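Local atomic coordinates of Pre-mRNA splicing factor PRP8 (Cyanidioschyzon merolae, PDB entry 6NQI), a protein that probably binds pre-mRNA introns and spliceosomal snRNAs as a spliceosome core factor, represented here by its RNase H-like (RH) domain. Residues E148-P151 against V152-S156; G4-R8 against Q9-I13. All blocks are in the same frame, centred on the assembly; numbering follows the deposited sequence.

Interaction 1: E148-P151 against V152-S156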
ATOM      1  N   GLU A 148      -9.619  -1.426  18.036  1.00 82.06           N
ATOM      2  CA  GLU A 148     -10.468  -1.790  19.163  1.00 88.63           C
ATOM      3  C   GLU A 148      -9.708  -1.816  20.480  1.00 91.28           C
ATOM      4  O   GLU A 148     -10.284  -1.535  21.537  1.00 96.94           O
ATOM      5  CB  GLU A 148     -11.051  -3.181  18.935  1.00 90.58           C
ATOM      6  CG  GLU A 148     -12.083  -3.257  17.866  1.00 90.31           C
ATOM      7  CD  GLU A 148     -13.403  -2.732  18.356  1.00 96.26           C
ATOM      8  OE1 GLU A 148     -14.174  -3.526  18.962  1.00101.94           O
ATOM      9  OE2 GLU A 148     -13.638  -1.514  18.159  1.00 95.74           O
ATOM     10  N   HIS A 149      -8.422  -2.148  20.432  1.00 97.81           N
ATOM     11  CA  HIS A 149      -7.653  -2.474  21.622  1.00100.77           C
ATOM     12  C   HIS A 149      -6.372  -1.686  21.788  1.00 98.11           C
ATOM     13  O   HIS A 149      -5.813  -1.697  22.894  1.00101.54           O
ATOM     14  CB  HIS A 149      -7.305  -3.966  21.654  1.00101.37           C
ATOM     15  CG  HIS A 149      -8.492  -4.876  21.581  1.00104.85           C
ATOM     16  ND1 HIS A 149      -9.108  -5.208  20.395  1.00102.24           N
ATOM     17  CD2 HIS A 149      -9.174  -5.524  22.557  1.00111.36           C
ATOM     18  CE1 HIS A 149     -10.124  -6.015  20.644  1.00106.99           C
ATOM     19  NE2 HIS A 149     -10.187  -6.221  21.948  1.00112.57           N
ATOM     20  N   VAL A 150      -5.851  -1.064  20.737  1.00 76.28           N
ATOM     21  CA  VAL A 150      -4.614  -0.299  20.851  1.00 74.19           C
ATOM     22  C   VAL A 150      -4.894   1.102  20.332  1.00 72.32           C
ATOM     23  O   VAL A 150      -5.879   1.325  19.610  1.00 71.43           O
ATOM     24  CB  VAL A 150      -3.454  -0.941  20.052  1.00 69.84           C
ATOM     25  CG1 VAL A 150      -3.229  -2.394  20.460  1.00 71.99           C
ATOM     26  CG2 VAL A 150      -3.682  -0.785  18.539  1.00 64.77           C
ATOM     27  N   PRO A 151      -4.055   2.066  20.695  1.00 74.08           N
ATOM     28  CA  PRO A 151      -4.157   3.390  20.084  1.00 72.11           C
ATOM     29  C   PRO A 151      -3.684   3.329  18.645  1.00 66.31           C
ATOM     30  O   PRO A 151      -3.074   2.352  18.203  1.00 63.93           O
ATOM     31  CB  PRO A 151      -3.240   4.249  20.954  1.00 74.31           C
ATOM     32  CG  PRO A 151      -3.305   3.584  22.281  1.00 79.43           C
ATOM     33  CD  PRO A 151      -3.363   2.114  21.995  1.00 78.16           C
ATOM     34  N   VAL A 152      -3.954   4.408  17.909  1.00 71.67           N
ATOM     35  CA  VAL A 152      -3.660   4.414  16.477  1.00 66.76           C
ATOM     36  C   VAL A 152      -2.165   4.254  16.228  1.00 64.23           C
ATOM     37  O   VAL A 152      -1.750   3.553  15.299  1.00 61.14           O
ATOM     38  CB  VAL A 152      -4.215   5.693  15.822  1.00 66.24           C
ATOM     39  CG1 VAL A 152      -3.706   5.816  14.395  1.00 61.66           C
ATOM     40  CG2 VAL A 152      -5.744   5.654  15.823  1.00 68.83           C
ATOM     41  N   TRP A 153      -1.327   4.882  17.060  1.00 67.13           N
ATOM     42  CA  TRP A 153       0.109   4.794  16.804  1.00 65.41           C
ATOM     43  C   TRP A 153       0.637   3.370  16.967  1.00 65.35           C
ATOM     44  O   TRP A 153       1.561   2.977  16.245  1.00 63.04           O
ATOM     45  CB  TRP A 153       0.890   5.773  17.688  1.00 68.31           C
ATOM     46  CG  TRP A 153       0.825   5.624  19.199  1.00 73.24           C
ATOM     47  CD1 TRP A 153       1.646   4.853  19.983  1.00 75.46           C
ATOM     48  CD2 TRP A 153      -0.053   6.313  20.105  1.00 77.25           C
ATOM     49  NE1 TRP A 153       1.323   5.012  21.312  1.00 80.50           N
ATOM     50  CE2 TRP A 153       0.283   5.899  21.412  1.00 81.71           C
ATOM     51  CE3 TRP A 153      -1.097   7.226  19.939  1.00 78.06           C
ATOM     52  CZ2 TRP A 153      -0.391   6.366  22.535  1.00 86.87           C
ATOM     53  CZ3 TRP A 153      -1.761   7.686  21.056  1.00 83.25           C
ATOM     54  CH2 TRP A 153      -1.408   7.256  22.336  1.00 87.59           C
ATOM     55  N   ILE A 154       0.055   2.584  17.886  1.00 64.37           N
ATOM     56  CA  ILE A 154       0.464   1.191  18.070  1.00 64.96           C
ATOM     57  C   ILE A 154       0.079   0.346  16.863  1.00 61.64           C
ATOM     58  O   ILE A 154       0.854  -0.505  16.419  1.00 60.57           O
ATOM     59  CB  ILE A 154      -0.119   0.611  19.369  1.00 69.68           C
ATOM     60  CG1 ILE A 154       0.591   1.208  20.578  1.00 73.54           C
ATOM     61  CG2 ILE A 154       0.091  -0.890  19.405  1.00 70.39           C
ATOM     62  CD1 ILE A 154       2.078   0.927  20.578  1.00 73.39           C
ATOM     63  N   ALA A 155      -1.136   0.538  16.339  1.00 69.08           N
ATOM     64  CA  ALA A 155      -1.564  -0.195  15.149  1.00 69.79           C
ATOM     65  C   ALA A 155      -0.682   0.144  13.957  1.00 68.84           C
ATOM     66  O   ALA A 155      -0.250  -0.746  13.205  1.00 70.22           O
ATOM     67  CB  ALA A 155      -3.019   0.141  14.833  1.00 67.57           C
ATOM     68  N   SER A 156      -0.385   1.429  13.790  1.00 62.22           N
ATOM     69  CA  SER A 156       0.508   1.867  12.727  1.00 61.30           C
ATOM     70  C   SER A 156       1.869   1.197  12.853  1.00 63.89           C
ATOM     71  O   SER A 156       2.398   0.638  11.883  1.00 64.74           O
ATOM     72  CB  SER A 156       0.641   3.395  12.808  1.00 59.20           C
ATOM     73  OG  SER A 156       1.692   3.892  12.006  1.00 59.11           O
TER
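Trp153 holds CG between its backbone N and its carbonyl carbon, chi1 62°, and this rotation lays the indole back over the ring of Pro151. A second torsion near a right angle turns the face of the indole toward the proline. The setting is the first turn of helix 152-168, with Pro151 as its N-cap residue. Pro151 CB sits over one face of Trp153, 3.6 Å from the centroid of the six-membered ring and 4° off the ring normal. This is a CH-pi contact. Pro151 CG lies farther out, near CZ2 and CH2 of the indole.

The same proline supplies the first helical carbonyl. Ala155 N gives a fairly straight hydrogen bond to Pro151 O, 3.2 Å long with an N-H...O angle of 165°. This is the first i to i+4 bond of the helix. Ile154 N makes a second, weak and bent bond to Pro151 O.

Val150 packs on the other residues of the turn. Its side chain crosses that of Ile154 at about a right angle, and Val150 CB meets Ile154 CG2 at 3.6 Å. The contact lies at the surface of the RNase H-like domain, where the loop after strand 137-141 runs into helix 152-168. Glu201 of helix 201-210 touches Val150, while Trp146 and Leu147 touch Ala155. The methyl Val150 CG2 reaches farther along the turn and stops 3.9 Å from Ala155 CB.

Interaction 2: G4-R8 against Q9-I13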
ATOM      1  N   GLY A   4       7.810   7.583  14.069  1.00 96.79           N
ATOM      2  CA  GLY A   4       6.527   6.940  14.271  1.00 96.45           C
ATOM      3  C   GLY A   4       5.373   7.922  14.305  1.00 96.14           C
ATOM      4  O   GLY A   4       4.552   7.884  15.228  1.00 99.65           O
ATOM      5  N   ASP A   5       5.305   8.786  13.281  1.00 99.57           N
ATOM      6  CA  ASP A   5       4.368   9.906  13.240  1.00100.30           C
ATOM      7  C   ASP A   5       3.385   9.799  12.090  1.00 98.11           C
ATOM      8  O   ASP A   5       2.677  10.768  11.793  1.00 95.23           O
ATOM      9  CB  ASP A   5       5.114  11.234  13.148  1.00 95.32           C
ATOM     10  CG  ASP A   5       5.963  11.491  14.355  1.00 98.21           C
ATOM     11  OD1 ASP A   5       5.421  11.485  15.488  1.00104.77           O
ATOM     12  OD2 ASP A   5       7.180  11.666  14.164  1.00 94.24           O
ATOM     13  N   LEU A   6       3.340   8.646  11.429  1.00 80.44           N
ATOM     14  CA  LEU A   6       2.334   8.393  10.408  1.00 78.98           C
ATOM     15  C   LEU A   6       0.929   8.259  10.989  1.00 85.66           C
ATOM     16  O   LEU A   6      -0.045   8.357  10.236  1.00 80.93           O
ATOM     17  CB  LEU A   6       2.700   7.126   9.639  1.00 76.36           C
ATOM     18  CG  LEU A   6       4.185   6.979   9.323  1.00 69.66           C
ATOM     19  CD1 LEU A   6       4.486   5.512   9.031  1.00 69.32           C
ATOM     20  CD2 LEU A   6       4.585   7.901   8.167  1.00 60.74           C
ATOM     21  N   TRP A   7       0.793   8.053  12.303  1.00 81.67           N
ATOM     22  CA  TRP A   7      -0.531   8.051  12.917  1.00 81.46           C
ATOM     23  C   TRP A   7      -1.099   9.457  13.131  1.00 77.83           C
ATOM     24  O   TRP A   7      -2.271   9.574  13.512  1.00 76.90           O
ATOM     25  CB  TRP A   7      -0.492   7.326  14.273  1.00 86.89           C
ATOM     26  CG  TRP A   7       0.018   8.210  15.411  1.00 89.66           C
ATOM     27  CD1 TRP A   7       1.311   8.466  15.757  1.00 91.28           C
ATOM     28  CD2 TRP A   7      -0.795   8.951  16.352  1.00 90.13           C
ATOM     29  NE1 TRP A   7       1.352   9.324  16.824  1.00 92.34           N
ATOM     30  CE2 TRP A   7       0.073   9.634  17.208  1.00 92.31           C
ATOM     31  CE3 TRP A   7      -2.181   9.103  16.544  1.00 88.43           C
ATOM     32  CZ2 TRP A   7      -0.394  10.447  18.247  1.00 94.48           C
ATOM     33  CZ3 TRP A   7      -2.630   9.931  17.577  1.00 92.82           C
ATOM     34  CH2 TRP A   7      -1.740  10.591  18.404  1.00 96.72           C
ATOM     35  N   ARG A   8      -0.311  10.516  12.893  1.00102.19           N
ATOM     36  CA  ARG A   8      -0.783  11.883  13.126  1.00 98.83           C
ATOM     37  C   ARG A   8      -2.008  12.231  12.293  1.00 93.59           C
ATOM     38  O   ARG A   8      -3.068  12.580  12.828  1.00 93.16           O
ATOM     39  CB  ARG A   8       0.320  12.892  12.803  1.00 95.42           C
ATOM     40  CG  ARG A   8       1.184  13.384  13.938  1.00100.67           C
ATOM     41  CD  ARG A   8       1.617  12.319  14.905  1.00101.54           C
ATOM     42  NE  ARG A   8       2.435  12.915  15.955  1.00105.49           N
ATOM     43  CZ  ARG A   8       1.942  13.527  17.022  1.00107.58           C
ATOM     44  NH1 ARG A   8       0.628  13.634  17.180  1.00107.16           N
ATOM     45  NH2 ARG A   8       2.764  14.040  17.929  1.00111.79           N
ATOM     46  N   GLN A   9      -1.851  12.219  10.982  1.00104.69           N
ATOM     47  CA  GLN A   9      -2.872  12.635  10.042  1.00 98.26           C
ATOM     48  C   GLN A   9      -3.223  11.501   9.088  1.00 96.36           C
ATOM     49  O   GLN A   9      -2.644  10.418   9.124  1.00100.49           O
ATOM     50  CB  GLN A   9      -2.396  13.864   9.278  1.00 92.81           C
ATOM     51  CG  GLN A   9      -0.976  13.719   8.773  1.00 92.70           C
ATOM     52  CD  GLN A   9      -0.238  15.040   8.783  1.00 89.64           C
ATOM     53  OE1 GLN A   9      -0.830  16.086   9.053  1.00 88.20           O
ATOM     54  NE2 GLN A   9       1.062  15.003   8.497  1.00 88.33           N
ATOM     55  N   ARG A  10      -4.193  11.776   8.223  1.00 76.00           N
ATOM     56  CA  ARG A  10      -4.580  10.875   7.143  1.00 71.88           C
ATOM     57  C   ARG A  10      -3.589  11.091   5.997  1.00 68.28           C
ATOM     58  O   ARG A  10      -3.696  12.064   5.253  1.00 62.58           O
ATOM     59  CB  ARG A  10      -6.023  11.145   6.706  1.00 66.13           C
ATOM     60  CG  ARG A  10      -6.657  10.083   5.751  1.00 62.68           C
ATOM     61  CD  ARG A  10      -8.067  10.474   5.247  1.00 57.31           C
ATOM     62  NE  ARG A  10      -9.118  10.235   6.232  1.00 60.92           N
ATOM     63  CZ  ARG A  10      -9.918   9.162   6.267  1.00 62.66           C
ATOM     64  NH1 ARG A  10      -9.803   8.211   5.342  1.00 60.42           N
ATOM     65  NH2 ARG A  10     -10.838   9.040   7.242  1.00 67.96           N
ATOM     66  N   LEU A  11      -2.577  10.219   5.905  1.00 55.17           N
ATOM     67  CA  LEU A  11      -1.582  10.170   4.834  1.00 50.69           C
ATOM     68  C   LEU A  11      -1.845   8.996   3.871  1.00 45.81           C
ATOM     69  O   LEU A  11      -2.495   8.006   4.224  1.00 48.25           O
ATOM     70  CB  LEU A  11      -0.165  10.028   5.403  1.00 54.12           C
ATOM     71  CG  LEU A  11       0.548  11.153   6.137  1.00 57.30           C
ATOM     72  CD1 LEU A  11       2.011  10.808   6.460  1.00 55.51           C
ATOM     73  CD2 LEU A  11       0.496  12.357   5.222  1.00 51.56           C
ATOM     74  N   TRP A  12      -1.341   9.113   2.635  1.00 46.70           N
ATOM     75  CA  TRP A  12      -1.374   8.018   1.656  1.00 43.85           C
ATOM     76  C   TRP A  12       0.053   7.647   1.289  1.00 43.35           C
ATOM     77  O   TRP A  12       0.753   8.436   0.648  1.00 40.62           O
ATOM     78  CB  TRP A  12      -2.158   8.384   0.393  1.00 38.81           C
ATOM     79  CG  TRP A  12      -3.645   8.260   0.543  1.00 38.69           C
ATOM     80  CD1 TRP A  12      -4.314   7.958   1.678  1.00 42.62           C
ATOM     81  CD2 TRP A  12      -4.642   8.437  -0.473  1.00 34.85           C
ATOM     82  NE1 TRP A  12      -5.665   7.919   1.445  1.00 40.92           N
ATOM     83  CE2 TRP A  12      -5.896   8.220   0.136  1.00 36.25           C
ATOM     84  CE3 TRP A  12      -4.593   8.728  -1.848  1.00 31.13           C
ATOM     85  CZ2 TRP A  12      -7.092   8.300  -0.561  1.00 35.83           C
ATOM     86  CZ3 TRP A  12      -5.798   8.807  -2.559  1.00 30.96           C
ATOM     87  CH2 TRP A  12      -7.027   8.599  -1.907  1.00 33.26           C
ATOM     88  N   ILE A  13       0.478   6.449   1.679  1.00 39.76           N
ATOM     89  CA  ILE A  13       1.766   5.913   1.264  1.00 40.02           C
ATOM     90  C   ILE A  13       1.557   5.118  -0.036  1.00 38.78           C
ATOM     91  O   ILE A  13       0.810   4.127  -0.064  1.00 40.03           O
ATOM     92  CB  ILE A  13       2.377   5.025   2.358  1.00 45.23           C
ATOM     93  CG1 ILE A  13       2.229   5.621   3.769  1.00 49.47           C
ATOM     94  CG2 ILE A  13       3.850   4.861   2.082  1.00 45.59           C
ATOM     95  CD1 ILE A  13       3.046   6.885   4.082  1.00 48.40           C
TER
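Leu6 and Leu11 meet through their methyl groups, with Leu6 CD2 at 4.2 Å from Leu11 CD1. Ile13 CD1 lies a little farther from the same Leu6 CD2, at 4.5 Å. These three apolar side chains form the inner part of the contact. Leu11 and Ile13 are both buried, and their CB atoms point toward the 4-8 segment. Trp31 of strand 24-32 touches Leu6 and Ile13, and Ser156 of helix 152-168 also touches Leu6. No hydrogen bond joins the two segments, which meet here at ordinary apolar distances.

Within 4-8 the chain makes a type I beta turn from Asp5 to Arg8. Arg8 N bonds to Asp5 O at 3.2 Å to close it. The turn leads into strand 11-21, a central strand of the mixed sheet in this RNase H-like domain. Thr33 OG1 hydrogen-bonds to Leu6 O and makes weak bonds to Gln9 O and Leu11 N, between the turn and the strand. Farther in, Glu32 forms a salt bridge with Arg10 and a hydrogen bond with Trp12 NE1.

The outer side is polar and exposed, and its ionic link is weak. Asp5 and Arg8 form a salt bridge across the turn, but the bond from Arg8 NE to Asp5 OD1 is 3.3 Å long at 149°. A chi2 of 42° bends the Arg8 chain and lets its CD lie 3.5 Å above the plane of the Trp7 ring, toward the rim. Gly4 O lies in that ring's plane, at its edge.

Overall arrangement
The two contacts are neighbours in space though far apart in sequence, with centres about 13 Å apart. Interaction 2 comes first along the chain and leads into strand 11-21; interaction 1 opens helix 152-168. Trp7 and Trp153 join them. Trp153 CB comes within 3.3 Å of Trp7 CD1, and the two ring planes meet at about 55°. Val152 CG1 packs on Trp7 CB at 3.6 Å. Ser156 OG adds a looser approach to Leu6 CB, at 4.1 Å. The start of the helix is thus packed against the turn before the central strand.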